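Local coordinates for lipoprotein (Mycoplasma mycoides subsp. capri, PDB 7ADK), which is probably a surface serine peptidase of the trypsin-like PA clan, at residues G446-S449 with H450-K453; R274-K277 with A278-G282; S166-D169 with E170-K174. All blocks are in the same frame, centred on the assembly; numbering follows the deposited sequence.

Interaction 1. Residues G446-S449 with H450-K453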
loop_
_atom_site.group_PDB
_atom_site.type_symbol
_atom_site.label_atom_id
_atom_site.label_comp_id
_atom_site.label_asym_id
_atom_site.label_seq_id
_atom_site.Cartn_x
_atom_site.Cartn_y
_atom_site.Cartn_z
ATOM N N GLY B 446 15.128 19.802 14.267
ATOM C CA GLY B 446 16.071 19.711 13.171
ATOM C C GLY B 446 15.375 19.265 11.904
ATOM O O GLY B 446 14.546 18.366 11.907
ATOM N N THR B 447 15.670 19.905 10.790
ATOM C CA THR B 447 15.092 19.625 9.477
ATOM C C THR B 447 16.105 20.045 8.417
ATOM O O THR B 447 17.265 20.303 8.752
ATOM C CB THR B 447 13.711 20.315 9.340
ATOM O OG1 THR B 447 13.069 19.850 8.189
ATOM C CG2 THR B 447 13.762 21.839 9.272
ATOM N N ASN B 448 15.707 20.174 7.158
ATOM C CA ASN B 448 16.542 20.762 6.117
ATOM C C ASN B 448 15.984 22.065 5.535
ATOM O O ASN B 448 14.810 22.389 5.645
ATOM C CB ASN B 448 16.928 19.715 5.091
ATOM C CG ASN B 448 15.777 19.248 4.274
ATOM O OD1 ASN B 448 14.726 18.901 4.767
ATOM N ND2 ASN B 448 15.934 19.256 2.988
ATOM N N SER B 449 16.868 22.872 4.970
ATOM C CA SER B 449 16.618 24.267 4.586
ATOM C C SER B 449 15.588 24.445 3.466
ATOM O O SER B 449 14.726 25.315 3.560
ATOM C CB SER B 449 17.931 24.946 4.209
ATOM O OG SER B 449 17.783 26.326 4.208
ATOM N N HIS B 450 15.562 23.578 2.454
ATOM C CA HIS B 450 14.483 23.641 1.466
ATOM C C HIS B 450 13.104 23.203 1.992
ATOM O O HIS B 450 12.098 23.470 1.337
ATOM C CB HIS B 450 14.858 22.921 0.178
ATOM C CG HIS B 450 14.659 21.438 0.176
ATOM N ND1 HIS B 450 15.632 20.494 0.321
ATOM C CD2 HIS B 450 13.514 20.776 -0.161
ATOM C CE1 HIS B 450 15.104 19.295 0.060
ATOM N NE2 HIS B 450 13.797 19.409 -0.209
ATOM N N VAL B 451 13.026 22.564 3.166
ATOM C CA VAL B 451 11.760 22.288 3.860
ATOM C C VAL B 451 11.388 23.455 4.758
ATOM O O VAL B 451 10.257 23.924 4.716
ATOM C CB VAL B 451 11.801 20.941 4.613
ATOM C CG1 VAL B 451 10.593 20.708 5.517
ATOM C CG2 VAL B 451 11.890 19.782 3.628
ATOM N N ALA B 452 12.339 23.982 5.524
ATOM C CA ALA B 452 12.104 25.097 6.428
ATOM C C ALA B 452 11.714 26.407 5.713
ATOM O O ALA B 452 10.997 27.221 6.286
ATOM C CB ALA B 452 13.345 25.284 7.291
ATOM N N LYS B 453 12.117 26.631 4.452
ATOM C CA LYS B 453 11.656 27.764 3.627
ATOM C C LYS B 453 10.170 27.720 3.236
ATOM O O LYS B 453 9.653 28.710 2.736
ATOM C CB LYS B 453 12.601 28.050 2.448
ATOM C CG LYS B 453 12.429 27.244 1.153
ATOM C CD LYS B 453 13.298 27.851 0.034
ATOM C CE LYS B 453 13.068 27.205 -1.340
ATOM N NZ LYS B 453 13.664 27.993 -2.445
#
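In N448 the side chain is turned so that CG is tucked over its own main chain, flanked by both N and C (chi1 69°), and H450 adopts the same setting (chi1 83°). Together these torsions bring the amide against the imidazole, the two planes almost perpendicular at 87°. N448 ND2 ends 3.0 Å from H450 ND1, but the angle is wrong for a hydrogen bond between them; instead both nitrogens bond to OD2 of D539. The amide thus probably helps position the carboxylate that would orient the histidine. With S759 touching the ring, and with the TxxHV and GxSG sequences of PA-clan peptidases, this is consistent with a His-Asp-Ser catalytic triad. The aliphatic V451 suits its place under the ring: its CG2 lies over one imidazole face, offset toward the rim.

The main chain passes here from strand to a short helix. N448, at the N-cap position, offers its carbonyl O to A452 N at 2.9 Å, nearly in line with the C=O, and to V451 N at 3.1 Å from above the carbonyl plane. S449 O then receives K453 N at 3.1 Å, while S449 OG bonds to Y727 and H508.

Strand 442-447 pairs with strands 421-433 and 541-546, and helix 449-452 follows at once. A452, small enough to lie close, rests on A541 and V543, and K453 reaches across to S728 of strand 727-730.

Interaction 2. Residues R274-K277 with A278-G282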
loop_
_atom_site.group_PDB
_atom_site.type_symbol
_atom_site.label_atom_id
_atom_site.label_comp_id
_atom_site.label_asym_id
_atom_site.label_seq_id
_atom_site.Cartn_x
_atom_site.Cartn_y
_atom_site.Cartn_z
ATOM N N ARG B 274 13.686 -2.968 14.973
ATOM C CA ARG B 274 14.253 -3.019 16.339
ATOM C C ARG B 274 14.015 -1.736 17.138
ATOM O O ARG B 274 13.671 -0.710 16.567
ATOM C CB ARG B 274 15.764 -3.371 16.310
ATOM C CG ARG B 274 16.685 -2.253 15.789
ATOM C CD ARG B 274 18.139 -2.450 16.201
ATOM N NE ARG B 274 19.026 -1.353 15.755
ATOM C CZ ARG B 274 20.328 -1.260 15.974
ATOM N NH1 ARG B 274 21.006 -0.213 15.631
ATOM N NH2 ARG B 274 21.032 -2.200 16.510
ATOM N N ASN B 275 14.262 -1.776 18.443
ATOM C CA ASN B 275 13.931 -0.688 19.368
ATOM C C ASN B 275 14.708 0.614 19.102
ATOM O O ASN B 275 14.177 1.710 19.211
ATOM C CB ASN B 275 14.139 -1.214 20.794
ATOM C CG ASN B 275 13.383 -0.387 21.812
ATOM O OD1 ASN B 275 13.718 0.741 22.127
ATOM N ND2 ASN B 275 12.340 -0.932 22.384
ATOM N N GLU B 276 15.964 0.518 18.690
ATOM C CA GLU B 276 16.778 1.697 18.364
ATOM C C GLU B 276 16.312 2.393 17.074
ATOM O O GLU B 276 16.694 3.522 16.806
ATOM C CB GLU B 276 18.271 1.352 18.293
ATOM C CG GLU B 276 18.825 0.451 19.408
ATOM C CD GLU B 276 18.409 0.818 20.851
ATOM O OE1 GLU B 276 18.333 2.009 21.223
ATOM O OE2 GLU B 276 18.172 -0.110 21.652
ATOM N N LYS B 277 15.464 1.732 16.267
ATOM C CA LYS B 277 14.830 2.305 15.069
ATOM C C LYS B 277 13.483 2.926 15.400
ATOM O O LYS B 277 13.186 4.008 14.934
ATOM C CB LYS B 277 14.623 1.251 13.974
ATOM C CG LYS B 277 15.897 0.550 13.524
ATOM C CD LYS B 277 15.689 -0.504 12.416
ATOM C CE LYS B 277 15.799 0.014 10.974
ATOM N NZ LYS B 277 17.196 0.007 10.459
ATOM N N ALA B 278 12.651 2.296 16.203
ATOM C CA ALA B 278 11.396 2.867 16.667
ATOM C C ALA B 278 11.057 2.265 18.018
ATOM O O ALA B 278 11.452 1.151 18.309
ATOM C CB ALA B 278 10.310 2.613 15.640
ATOM N N LYS B 279 10.314 3.016 18.827
ATOM C CA LYS B 279 10.362 2.959 20.298
ATOM C C LYS B 279 11.634 3.680 20.823
ATOM O O LYS B 279 11.691 4.016 22.004
ATOM C CB LYS B 279 10.082 1.537 20.829
ATOM C CG LYS B 279 9.635 1.432 22.299
ATOM C CD LYS B 279 8.216 1.945 22.563
ATOM C CE LYS B 279 7.807 1.661 24.004
ATOM N NZ LYS B 279 6.364 1.885 24.239
ATOM N N THR B 280 12.547 4.070 19.912
ATOM C CA THR B 280 13.566 5.107 20.088
ATOM C C THR B 280 13.560 6.177 18.984
ATOM O O THR B 280 13.411 7.336 19.319
ATOM C CB THR B 280 14.963 4.508 20.257
ATOM O OG1 THR B 280 14.958 3.533 21.274
ATOM C CG2 THR B 280 15.981 5.568 20.639
ATOM N N VAL B 281 13.742 5.862 17.696
ATOM C CA VAL B 281 14.109 6.891 16.679
ATOM C C VAL B 281 12.969 7.453 15.828
ATOM O O VAL B 281 12.798 8.664 15.760
ATOM C CB VAL B 281 15.297 6.409 15.819
ATOM C CG1 VAL B 281 15.512 7.182 14.520
ATOM C CG2 VAL B 281 16.567 6.488 16.665
ATOM N N GLY B 282 12.228 6.627 15.102
ATOM C CA GLY B 282 11.178 7.065 14.174
ATOM C C GLY B 282 9.813 7.263 14.796
ATOM O O GLY B 282 8.843 7.650 14.161
#
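Backbone bonds from A278 and G282 back to R274 and K277 fold this stretch into two overlapping turns. R274 O accepts A278 N at 3.2 Å, in the carbonyl plane, and also K277 N within its own segment, matching the helical backbone angles of 275-277. K277 O takes G282 N at 2.8 Å, an i to i+5 bond, as in a pi-turn, with V281 N adding a weak one at 3.4 Å. Within the second turn K279 has a positive phi (76°), which helps bend the chain there. N275 CA also makes a CH...O contact of 3.3 Å with A278 O.

One side-chain hydrogen bond joins the turns: T280 OG1 donates to N275 O at 2.9 Å, coming from above the carbonyl plane. The chi1 of -52° places the hydroxyl beside the threonine's own backbone N. Threonine suits the spot because the hydroxyl also bonds to K591 NZ, whose charge is shared with E276 in a salt bridge.

The remaining contacts are van der Waals packing of aliphatic carbons against polar groups. The aliphatic part of K279 crosses the N275 amide, with CG 3.6 Å from N275 ND2, and V281 sets its CB 3.3 Å from K277 O. Within 274-277, E276 CG lies over the centre of the R274 guanidinium.

The stretch belongs to the long loop between helix 220-226 and strand 289-293. R274 ties it to D630 by a salt bridge, K277 to the carbonyl of N667 and K279 to that of S469, while V281 O bonds to T286 just ahead of the strand.

Interaction 3. Residues S166-D169 with E170-K174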
loop_
_atom_site.group_PDB
_atom_site.type_symbol
_atom_site.label_atom_id
_atom_site.label_comp_id
_atom_site.label_asym_id
_atom_site.label_seq_id
_atom_site.Cartn_x
_atom_site.Cartn_y
_atom_site.Cartn_z
ATOM N N SER B 166 35.219 -17.330 -8.020
ATOM C CA SER B 166 36.671 -17.173 -7.803
ATOM C C SER B 166 37.131 -15.714 -7.865
ATOM O O SER B 166 38.070 -15.321 -7.176
ATOM C CB SER B 166 37.430 -17.984 -8.852
ATOM O OG SER B 166 37.060 -17.581 -10.152
ATOM N N GLY B 167 36.461 -14.901 -8.681
ATOM C CA GLY B 167 36.697 -13.477 -8.844
ATOM C C GLY B 167 36.002 -12.636 -7.777
ATOM O O GLY B 167 36.561 -11.644 -7.324
ATOM N N TYR B 168 34.859 -13.088 -7.272
ATOM C CA TYR B 168 34.273 -12.525 -6.061
ATOM C C TYR B 168 35.143 -12.778 -4.818
ATOM O O TYR B 168 35.412 -11.835 -4.075
ATOM C CB TYR B 168 32.841 -13.040 -5.897
ATOM C CG TYR B 168 32.226 -12.665 -4.569
ATOM C CD1 TYR B 168 31.775 -11.353 -4.339
ATOM C CD2 TYR B 168 32.157 -13.625 -3.546
ATOM C CE1 TYR B 168 31.263 -11.000 -3.081
ATOM C CE2 TYR B 168 31.645 -13.277 -2.293
ATOM C CZ TYR B 168 31.205 -11.961 -2.056
ATOM O OH TYR B 168 30.754 -11.622 -0.828
ATOM N N ASP B 169 35.666 -13.994 -4.611
ATOM C CA ASP B 169 36.548 -14.301 -3.477
ATOM C C ASP B 169 37.739 -13.347 -3.379
ATOM O O ASP B 169 38.056 -12.880 -2.289
ATOM C CB ASP B 169 37.074 -15.742 -3.569
ATOM C CG ASP B 169 36.165 -16.814 -2.975
ATOM O OD1 ASP B 169 35.243 -16.493 -2.203
ATOM O OD2 ASP B 169 36.437 -18.009 -3.205
ATOM N N GLU B 170 38.401 -13.007 -4.483
ATOM C CA GLU B 170 39.494 -12.026 -4.426
ATOM C C GLU B 170 39.007 -10.595 -4.134
ATOM O O GLU B 170 39.705 -9.856 -3.449
ATOM C CB GLU B 170 40.388 -12.104 -5.667
ATOM C CG GLU B 170 39.699 -11.728 -6.975
ATOM C CD GLU B 170 40.687 -11.406 -8.092
ATOM O OE1 GLU B 170 40.629 -10.287 -8.649
ATOM O OE2 GLU B 170 41.551 -12.254 -8.395
ATOM N N TYR B 171 37.801 -10.201 -4.553
ATOM C CA TYR B 171 37.206 -8.921 -4.165
ATOM C C TYR B 171 36.912 -8.876 -2.658
ATOM O O TYR B 171 37.130 -7.850 -2.010
ATOM C CB TYR B 171 35.973 -8.619 -5.028
ATOM C CG TYR B 171 35.441 -7.209 -4.869
ATOM C CD1 TYR B 171 35.781 -6.185 -5.770
ATOM C CD2 TYR B 171 34.594 -6.918 -3.790
ATOM C CE1 TYR B 171 35.277 -4.883 -5.593
ATOM C CE2 TYR B 171 34.119 -5.616 -3.591
ATOM C CZ TYR B 171 34.442 -4.596 -4.501
ATOM O OH TYR B 171 33.937 -3.356 -4.291
ATOM N N THR B 172 36.505 -9.989 -2.044
ATOM C CA THR B 172 36.348 -10.045 -0.583
ATOM C C THR B 172 37.676 -9.819 0.142
ATOM O O THR B 172 37.690 -9.179 1.189
ATOM C CB THR B 172 35.696 -11.341 -0.060
ATOM O OG1 THR B 172 36.590 -12.425 -0.011
ATOM C CG2 THR B 172 34.477 -11.787 -0.825
ATOM N N LYS B 173 38.798 -10.287 -0.414
ATOM C CA LYS B 173 40.138 -10.210 0.204
ATOM C C LYS B 173 40.883 -8.893 -0.065
ATOM O O LYS B 173 41.705 -8.486 0.755
ATOM C CB LYS B 173 40.966 -11.445 -0.197
ATOM C CG LYS B 173 40.342 -12.723 0.375
ATOM C CD LYS B 173 41.146 -13.997 0.111
ATOM C CE LYS B 173 41.309 -14.306 -1.380
ATOM N NZ LYS B 173 42.053 -15.566 -1.586
ATOM N N LYS B 174 40.568 -8.187 -1.150
ATOM C CA LYS B 174 41.034 -6.823 -1.477
ATOM C C LYS B 174 40.728 -5.801 -0.374
ATOM O O LYS B 174 39.748 -5.940 0.356
ATOM C CB LYS B 174 40.425 -6.394 -2.827
ATOM C CG LYS B 174 41.197 -6.990 -4.011
ATOM C CD LYS B 174 40.526 -6.748 -5.367
ATOM C CE LYS B 174 41.199 -7.637 -6.415
ATOM N NZ LYS B 174 40.576 -7.581 -7.750
#
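The carbonyl oxygen of D169 is gripped by two donors one helical turn on: T172 OG1 at 2.7 Å and K173 N at 3.3 Å. The two share the load unequally, the hydroxyl being the nearer and tilted 19° from the carbonyl plane. T172 can reach back this way because its OG1 straddles the gap between its own N and C (chi1 79°), a setting from which a helical threonine bonds to a carbonyl of the preceding turn.

The same torsion sends the threonine's other branch toward Y168. T172 CG2 sits over one face of the tyrosine ring, 3.8 Å from its centroid and displaced toward the rim on the CZ and CE2 side, which makes a CH-pi contact. A beta-branched residue suits this position, since one branch serves the backbone and the other the ring. The ring is also flanked by F159, which stacks on it, and by F162, edge to face; its OH bonds to D614.

Regular helical bonding runs beneath: T172 N meets Y168 O at 3.0 Å, and Y171 N makes a weak bond of 3.4 Å to G167 O. On the exposed side E170, whose CG passes G167 O, forms a salt bridge with K174, E170 OE1 to K174 NZ at 2.9 Å, met on the anti side and well out of the carboxylate plane (34°). D169 also packs against an aromatic side chain of another protein chain.

Helical angles stop at K174, and R179 of helix 176-192 donates from NE and NH2 to the Y171 and T172 carbonyls near the helix end. The segments make up almost all of a short amphipathic helix, 165-173, and its C-terminal exit: tyrosines on the buried face, charges on the outer one.

In the fold
Interaction 1 is the core contact of the three, mostly buried near the centre of the chain, where polar side chains converge on a probable catalytic site. Interactions 2 and 3 precede it in sequence and are only partly buried: 274-282 is an irregular loop leading to the strand that enters the same sheet, whereas 166-174 makes up nearly all of a short peripheral helix and its exit. None touches another; the centres of interactions 1 and 2 lie about 23 Å apart. The centres of interactions 1 and 3 lie about 43 Å apart. Chemistry follows place. Interaction 1 relies on buried hydrogen bonds, interaction 2 on turn bonds with lysine and arginine anchors, and interaction 3 on aromatic packing inside with a surface salt bridge outside.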